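Side-chain contacts in ubiquitin domain-containing protein DSK2,putative (Plasmodium falciparum, PDB 6JL3), which probably acts as a ubiquitin shuttle factor that recognises proteasomal receptors through its ubiquitin-like domain: residues 25-28 against 29-33; 47-51 against 52-56; 56-59 against 60-64. One frame throughout, in Å; residues are numbered along the deposited sequence. Where two conformers were deposited one is given.

The three contacts come in series along one ubiquitin-like domain: the start of helix 27-35 (contact 1), the hairpin of strands 45-49 and 52-53 at one border of the mixed sheet (contact 2), and the loop with its 3-10 turn that leads toward strand 70-75 (contact 3). The centres of contact 1 and contact 2 lie about 12 Å apart, those of contact 1 and contact 3 about 10 Å, and those of contact 2 and contact 3 about 9 Å. Asp56 belongs to both later contacts, and its OD1 forms a salt bridge of 2.7 Å with Lys31 NZ of the helix. The segment after the hairpin thus ties the helix to the sheet border within a single compact domain.

Contact 1: residues 25-28 against 29-33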
loop_
_atom_site.group_PDB
_atom_site.type_symbol
_atom_site.label_atom_id
_atom_site.label_comp_id
_atom_site.label_asym_id
_atom_site.label_seq_id
_atom_site.Cartn_x
_atom_site.Cartn_y
_atom_site.Cartn_z
ATOM N N ILE A 25 9.770 -2.376 -3.817
ATOM C CA ILE A 25 8.736 -2.745 -4.782
ATOM C C ILE A 25 8.035 -1.473 -5.268
ATOM O O ILE A 25 8.129 -0.403 -4.657
ATOM C CB ILE A 25 7.731 -3.759 -4.209
ATOM C CG1 ILE A 25 6.925 -3.138 -3.067
ATOM C CG2 ILE A 25 8.449 -5.041 -3.773
ATOM C CD1 ILE A 25 5.776 -4.024 -2.596
ATOM N N THR A 26 7.316 -1.595 -6.379
ATOM C CA THR A 26 6.584 -0.439 -6.878
ATOM C C THR A 26 5.221 -0.333 -6.193
ATOM O O THR A 26 4.723 -1.279 -5.569
ATOM C CB THR A 26 6.354 -0.539 -8.382
ATOM O OG1 THR A 26 5.517 -1.680 -8.637
ATOM C CG2 THR A 26 7.673 -0.644 -9.122
ATOM N N VAL A 27 4.594 0.836 -6.358
ATOM C CA VAL A 27 3.223 1.033 -5.892
ATOM C C VAL A 27 2.280 0.012 -6.519
ATOM O O VAL A 27 1.402 -0.542 -5.843
ATOM C CB VAL A 27 2.790 2.482 -6.179
ATOM C CG1 VAL A 27 1.310 2.682 -5.909
ATOM C CG2 VAL A 27 3.641 3.437 -5.356
ATOM N N LEU A 28 2.441 -0.259 -7.814
ATOM C CA LEU A 28 1.610 -1.270 -8.462
ATOM C C LEU A 28 1.823 -2.647 -7.832
ATOM O O LEU A 28 0.856 -3.382 -7.588
ATOM C CB LEU A 28 1.882 -1.300 -9.965
ATOM C CG LEU A 28 0.998 -2.273 -10.753
ATOM C CD1 LEU A 28 -0.486 -1.961 -10.586
ATOM C CD2 LEU A 28 1.381 -2.287 -12.239
ATOM N N ASP A 29 3.081 -3.014 -7.558
ATOM C CA ASP A 29 3.355 -4.259 -6.842
ATOM C C ASP A 29 2.590 -4.296 -5.522
ATOM O O ASP A 29 2.042 -5.336 -5.131
ATOM C CB ASP A 29 4.850 -4.388 -6.513
ATOM C CG ASP A 29 5.735 -4.695 -7.713
ATOM O OD1 ASP A 29 5.284 -5.327 -8.682
ATOM O OD2 ASP A 29 6.931 -4.314 -7.659
ATOM N N LEU A 30 2.599 -3.174 -4.795
ATOM C CA LEU A 30 1.916 -3.091 -3.508
ATOM C C LEU A 30 0.407 -3.215 -3.669
ATOM O O LEU A 30 -0.245 -3.866 -2.850
ATOM C CB LEU A 30 2.314 -1.787 -2.819
ATOM C CG LEU A 30 1.778 -1.580 -1.408
ATOM C CD1 LEU A 30 2.230 -2.711 -0.493
ATOM C CD2 LEU A 30 2.215 -0.232 -0.855
ATOM N N LYS A 31 -0.171 -2.621 -4.719
ATOM C CA LYS A 31 -1.594 -2.807 -4.984
ATOM C C LYS A 31 -1.918 -4.273 -5.253
ATOM O O LYS A 31 -2.961 -4.779 -4.820
ATOM C CB LYS A 31 -2.038 -1.949 -6.165
ATOM C CG LYS A 31 -2.071 -0.457 -5.883
ATOM C CD LYS A 31 -2.545 0.332 -7.096
ATOM C CE LYS A 31 -2.738 1.794 -6.742
ATOM N NZ LYS A 31 -3.044 2.615 -7.941
ATOM N N LYS A 32 -1.053 -4.972 -5.988
ATOM C CA LYS A 32 -1.276 -6.395 -6.234
ATOM C C LYS A 32 -1.289 -7.175 -4.925
ATOM O O LYS A 32 -2.112 -8.083 -4.743
ATOM C CB LYS A 32 -0.235 -6.941 -7.213
ATOM C CG LYS A 32 -0.433 -6.411 -8.625
ATOM C CD LYS A 32 0.745 -6.718 -9.526
ATOM C CE LYS A 32 0.455 -6.239 -10.938
ATOM N NZ LYS A 32 1.604 -6.478 -11.854
ATOM N N ILE A 33 -0.399 -6.826 -3.992
ATOM C CA ILE A 33 -0.426 -7.428 -2.663
ATOM C C ILE A 33 -1.742 -7.104 -1.964
ATOM O O ILE A 33 -2.394 -7.982 -1.384
ATOM C CB ILE A 33 0.788 -6.955 -1.841
ATOM C CG1 ILE A 33 2.089 -7.530 -2.410
ATOM C CG2 ILE A 33 0.621 -7.347 -0.375
ATOM C CD1 ILE A 33 3.349 -6.908 -1.820
#
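Thr26 and Asp29 meet in the first turn of helix 27-35, where the backbone settles at once into i to i+4 bonding, Leu30 N donating to Thr26 O at 2.9 Å and the same step repeating from Lys31 N to Val27 O and from Lys32 N to Leu28 O. The motif is a capping box at the head of the helix that packs on the sheet of the beta-grasp (ubiquitin) fold. Thr26 is the N-cap residue: its OG1 accepts from Asp29 N at 3.0 Å, in a bond only 14° from straight. A chi1 of 64° folds that hydroxyl back over the helix start, within reach of Asp29 N. In the reciprocal bond Thr26 N donates to Asp29 OD2 at 3.0 Å, approaching the carboxylate on its anti side and 34° out of its plane. A carboxylate at this helix end would probably gain stability from the helix dipole. Just ahead of the cap, Ile25 lays its CB 3.6 Å from Asp29 OD2. Its CD1 goes on into the apolar side, 4.1 Å from Leu30 CB, which fits a hydrophobic staple between the residue before the N-cap and the fourth of the helix. The same methyl meets Ile33 CD1 at 3.8 Å, the two side chains passing at a slant; Ile21 and Val19 of strand 15-21 adjoin Ile33. Lys31 instead sends its end away, toward Asp56. On the outer side the extended Lys32 chain passes Leu28, its CE lying 4.0 Å from Leu28 CG.

Contact 2: residues 47-51 against 52-56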
loop_
_atom_site.group_PDB
_atom_site.type_symbol
_atom_site.label_atom_id
_atom_site.label_comp_id
_atom_site.label_asym_id
_atom_site.label_seq_id
_atom_site.Cartn_x
_atom_site.Cartn_y
_atom_site.Cartn_z
ATOM N N ILE A 47 -3.881 4.180 -2.969
ATOM C CA ILE A 47 -3.066 4.097 -1.763
ATOM C C ILE A 47 -2.668 5.507 -1.353
ATOM O O ILE A 47 -2.061 6.252 -2.143
ATOM C CB ILE A 47 -1.846 3.186 -1.960
ATOM C CG1 ILE A 47 -2.297 1.759 -2.283
ATOM C CG2 ILE A 47 -0.971 3.231 -0.710
ATOM C CD1 ILE A 47 -1.166 0.777 -2.534
ATOM N N ILE A 48 -3.019 5.875 -0.118
ATOM C CA ILE A 48 -2.823 7.218 0.413
ATOM C C ILE A 48 -1.737 7.147 1.479
ATOM O O ILE A 48 -1.846 6.374 2.435
ATOM C CB ILE A 48 -4.121 7.785 1.024
ATOM C CG1 ILE A 48 -5.322 7.555 0.094
ATOM C CG2 ILE A 48 -3.899 9.246 1.436
ATOM C CD1 ILE A 48 -5.217 8.146 -1.267
ATOM N N PHE A 49 -0.708 7.973 1.325
ATOM C CA PHE A 49 0.449 7.966 2.218
ATOM C C PHE A 49 1.116 9.326 2.112
ATOM O O PHE A 49 1.269 9.861 1.004
ATOM C CB PHE A 49 1.408 6.852 1.793
ATOM C CG PHE A 49 2.660 6.741 2.625
ATOM C CD1 PHE A 49 2.610 6.417 3.976
ATOM C CD2 PHE A 49 3.904 6.904 2.037
ATOM C CE1 PHE A 49 3.777 6.295 4.719
ATOM C CE2 PHE A 49 5.066 6.777 2.767
ATOM C CZ PHE A 49 5.003 6.475 4.109
ATOM N N LYS A 50 1.460 9.905 3.261
ATOM C CA LYS A 50 2.120 11.215 3.299
ATOM C C LYS A 50 1.347 12.264 2.500
ATOM O O LYS A 50 1.925 13.113 1.808
ATOM C CB LYS A 50 3.583 11.119 2.853
ATOM C CG LYS A 50 4.443 10.351 3.842
ATOM C CD LYS A 50 5.899 10.346 3.416
ATOM C CE LYS A 50 6.801 9.752 4.485
ATOM N NZ LYS A 50 8.227 9.739 4.033
ATOM N N GLY A 51 0.022 12.209 2.611
ATOM C CA GLY A 51 -0.833 13.205 2.006
ATOM C C GLY A 51 -0.952 13.102 0.508
ATOM O O GLY A 51 -1.396 14.058 -0.136
ATOM N N LYS A 52 -0.573 11.972 -0.071
ATOM C CA LYS A 52 -0.563 11.827 -1.512
ATOM C C LYS A 52 -1.198 10.515 -1.944
ATOM O O LYS A 52 -1.230 9.537 -1.195
ATOM C CB LYS A 52 0.861 11.838 -2.055
ATOM C CG LYS A 52 1.541 13.161 -1.905
ATOM C CD LYS A 52 2.968 13.102 -2.401
ATOM C CE LYS A 52 3.863 12.350 -1.428
ATOM N NZ LYS A 52 4.198 13.153 -0.215
ATOM N N ILE A 53 -1.687 10.516 -3.179
ATOM C CA ILE A 53 -2.074 9.303 -3.886
ATOM C C ILE A 53 -0.807 8.760 -4.541
ATOM O O ILE A 53 -0.259 9.390 -5.447
ATOM C CB ILE A 53 -3.162 9.581 -4.934
ATOM C CG1 ILE A 53 -4.418 10.188 -4.296
ATOM C CG2 ILE A 53 -3.529 8.282 -5.652
ATOM C CD1 ILE A 53 -5.414 10.750 -5.305
ATOM N N LEU A 54 -0.321 7.610 -4.079
ATOM C CA LEU A 54 0.946 7.105 -4.593
ATOM C C LEU A 54 0.794 6.639 -6.038
ATOM O O LEU A 54 -0.262 6.155 -6.450
ATOM C CB LEU A 54 1.454 5.967 -3.714
ATOM C CG LEU A 54 1.659 6.315 -2.237
ATOM C CD1 LEU A 54 2.376 5.138 -1.569
ATOM C CD2 LEU A 54 2.420 7.601 -2.014
ATOM N N LYS A 55 1.876 6.783 -6.808
ATOM C CA LYS A 55 1.862 6.572 -8.256
ATOM C C LYS A 55 2.384 5.184 -8.629
ATOM O O LYS A 55 3.489 4.799 -8.231
ATOM C CB LYS A 55 2.702 7.653 -8.947
ATOM C CG LYS A 55 2.161 9.083 -8.792
ATOM C CD LYS A 55 0.763 9.210 -9.392
ATOM C CE LYS A 55 0.135 10.586 -9.168
ATOM N NZ LYS A 55 0.851 11.665 -9.906
ATOM N N ASP A 56 1.614 4.485 -9.472
ATOM C CA ASP A 56 1.800 3.060 -9.742
ATOM C C ASP A 56 3.239 2.683 -10.074
ATOM O O ASP A 56 3.744 1.654 -9.609
ATOM C CB ASP A 56 0.947 2.651 -10.950
ATOM C CG ASP A 56 -0.495 2.377 -10.617
ATOM O OD1 ASP A 56 -0.848 2.384 -9.425
ATOM O OD2 ASP A 56 -1.273 2.147 -11.572
HETATM O O HOH W 1 -2.615 4.870 -5.503
#
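Phe49 and Lys52 close a two-residue beta hairpin through a type I' turn, joining strand 45-49 to strand 52-53 at the border of the ubiquitin-fold sheet. Lys50 and Gly51, both with positive phi, fill the turn, and Phe49 and Lys52 form the hydrogen-bonded pair that flanks it. The Lys52 side chain curls back over this turn. Its CB lies 3.7 Å from Phe49 O, and CG passes 3.5 Å from Gly51 O. The chain bends about CG-CD and again about CD-CE (chi3 -74°, chi4 -75°), which turns it back on the loop and leaves CE 3.8 Å from Lys50 O. At the tip NZ donates to that carbonyl oxygen at 3.0 Å, tilted 29° from the carbonyl plane. Lys50 stays extended instead of curling: its CG sits over the centre of the Phe49 ring, and its NZ is hydrogen-bonded to Tyr63 O. One step further from the turn, Ile48 and Ile53 make the non-hydrogen-bonded pair and lie side by side, Ile48 CD1 touching Ile53 CG1 at 3.7 Å. Ile48 stands where ubiquitin has the central isoleucine of its binding patch, so this face probably takes part in receptor recognition. On the buried side Leu54 CD1 reaches Ile47 CG2 at 3.9 Å and lies near Phe49 CB as well. Leu54 N donates to Ile47 O. Beside that bond one water links the same two residues, accepting from Ile47 N and donating to Leu54 O at 2.8 Å.

Contact 3: residues 56-59 against 60-64; sequences DKES and LTLYG
Ser59 and Leu62 hold the tight part of this contact through the backbone: Leu62 N donates to Ser59 O at 3.0 Å, an i to i+3 bond. Leu62 CB lies 3.3 Å from the same Ser59 O, and Tyr63 CD2 approaches it more distantly. In the conformer given, Ser59 OG and Thr61 OG1 share a hydrogen bond of 2.8 Å. Ser59 chi1 of 175° swings OG away from its own N, toward the Thr61 hydroxyl, and in this conformer OG is also hydrogen-bonded to Asp24 O. Ser59 is modelled in two conformers, so this pairing is less certain than the backbone bond. The side nearer solvent has no hydrogen bond across the contact and rests on van der Waals touches. Glu58, bent at chi2, passes Leu62 at a slant, its CB 3.7 Å from Leu62 CD1 and its OE1 3.4 Å from that methyl. Tyr63 packs more loosely, CE2 being 4.1 Å from Glu58 CB, with ring and carboxylate planes 79° apart. Its OH accepts instead from Lys55 N. Leu60 turns inward to Val27 and Leu30 of helix 27-35. Tyr63 N to Leu60 O and Gly64 N to Thr61 O repeat the i to i+3 bonding, making 60-63 the short 3-10 helix characteristic of the ubiquitin fold.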
loop_
_atom_site.group_PDB
_atom_site.type_symbol
_atom_site.label_atom_id
_atom_site.label_comp_id
_atom_site.label_asym_id
_atom_site.label_seq_id
_atom_site.Cartn_x
_atom_site.Cartn_y
_atom_site.Cartn_z
ATOM N N ASP A 56 1.614 4.485 -9.472
ATOM C CA ASP A 56 1.800 3.060 -9.742
ATOM C C ASP A 56 3.239 2.683 -10.074
ATOM O O ASP A 56 3.744 1.654 -9.609
ATOM C CB ASP A 56 0.947 2.651 -10.950
ATOM C CG ASP A 56 -0.495 2.377 -10.617
ATOM O OD1 ASP A 56 -0.848 2.384 -9.425
ATOM O OD2 ASP A 56 -1.273 2.147 -11.572
ATOM N N LYS A 57 3.878 3.434 -10.972
ATOM C CA LYS A 57 5.162 3.001 -11.521
ATOM C C LYS A 57 6.335 3.267 -10.590
ATOM O O LYS A 57 7.454 2.839 -10.891
ATOM C CB LYS A 57 5.418 3.651 -12.885
ATOM C CG LYS A 57 4.442 3.168 -13.944
ATOM C CD LYS A 57 4.658 3.824 -15.295
ATOM C CE LYS A 57 3.799 3.149 -16.353
ATOM N NZ LYS A 57 4.083 3.665 -17.721
ATOM N N GLU A 58 6.110 3.924 -9.462
ATOM C CA GLU A 58 7.206 4.379 -8.627
ATOM C C GLU A 58 7.548 3.383 -7.532
ATOM O O GLU A 58 6.663 2.740 -6.943
ATOM C CB GLU A 58 6.866 5.727 -7.994
ATOM C CG GLU A 58 6.567 6.862 -8.984
ATOM C CD GLU A 58 7.738 7.264 -9.902
ATOM O OE1 GLU A 58 8.638 6.451 -10.190
ATOM O OE2 GLU A 58 7.735 8.424 -10.359
ATOM N N SER A 59 8.844 3.254 -7.257
ATOM C CA SER A 59 9.314 2.472 -6.123
ATOM C C SER A 59 8.917 3.147 -4.818
ATOM O O SER A 59 8.979 4.375 -4.694
ATOM C CB SER A 59 10.836 2.368 -6.175
ATOM O OG SER A 59 11.343 1.704 -5.032
ATOM N N LEU A 60 8.534 2.332 -3.826
ATOM C CA LEU A 60 8.132 2.881 -2.536
ATOM C C LEU A 60 9.260 3.653 -1.868
ATOM O O LEU A 60 8.996 4.547 -1.055
ATOM C CB LEU A 60 7.672 1.756 -1.609
ATOM C CG LEU A 60 6.447 0.957 -2.044
ATOM C CD1 LEU A 60 6.146 -0.112 -0.996
ATOM C CD2 LEU A 60 5.244 1.847 -2.274
ATOM N N THR A 61 10.513 3.313 -2.171
ATOM C CA THR A 61 11.636 4.048 -1.592
ATOM C C THR A 61 11.579 5.530 -1.935
ATOM O O THR A 61 12.034 6.356 -1.145
ATOM C CB THR A 61 12.959 3.432 -2.042
ATOM O OG1 THR A 61 12.994 3.339 -3.470
ATOM C CG2 THR A 61 13.128 2.054 -1.432
ATOM N N LEU A 62 11.005 5.890 -3.086
ATOM C CA LEU A 62 10.908 7.299 -3.444
ATOM C C LEU A 62 10.111 8.085 -2.415
ATOM O O LEU A 62 10.327 9.291 -2.245
ATOM C CB LEU A 62 10.240 7.440 -4.807
ATOM C CG LEU A 62 11.087 6.963 -5.978
ATOM C CD1 LEU A 62 10.296 6.930 -7.258
ATOM C CD2 LEU A 62 12.291 7.874 -6.135
ATOM N N TYR A 63 9.180 7.425 -1.738
ATOM C CA TYR A 63 8.310 8.060 -0.763
ATOM C C TYR A 63 8.797 7.881 0.670
ATOM O O TYR A 63 8.111 8.310 1.607
ATOM C CB TYR A 63 6.914 7.474 -0.909
ATOM C CG TYR A 63 6.262 7.742 -2.240
ATOM C CD1 TYR A 63 5.799 9.013 -2.560
ATOM C CD2 TYR A 63 6.062 6.721 -3.161
ATOM C CE1 TYR A 63 5.160 9.255 -3.758
ATOM C CE2 TYR A 63 5.422 6.959 -4.364
ATOM C CZ TYR A 63 4.977 8.232 -4.654
ATOM O OH TYR A 63 4.330 8.484 -5.848
ATOM N N GLY A 64 9.961 7.267 0.862
ATOM C CA GLY A 64 10.506 7.100 2.192
ATOM C C GLY A 64 9.738 6.149 3.082
ATOM O O GLY A 64 9.696 6.359 4.296
#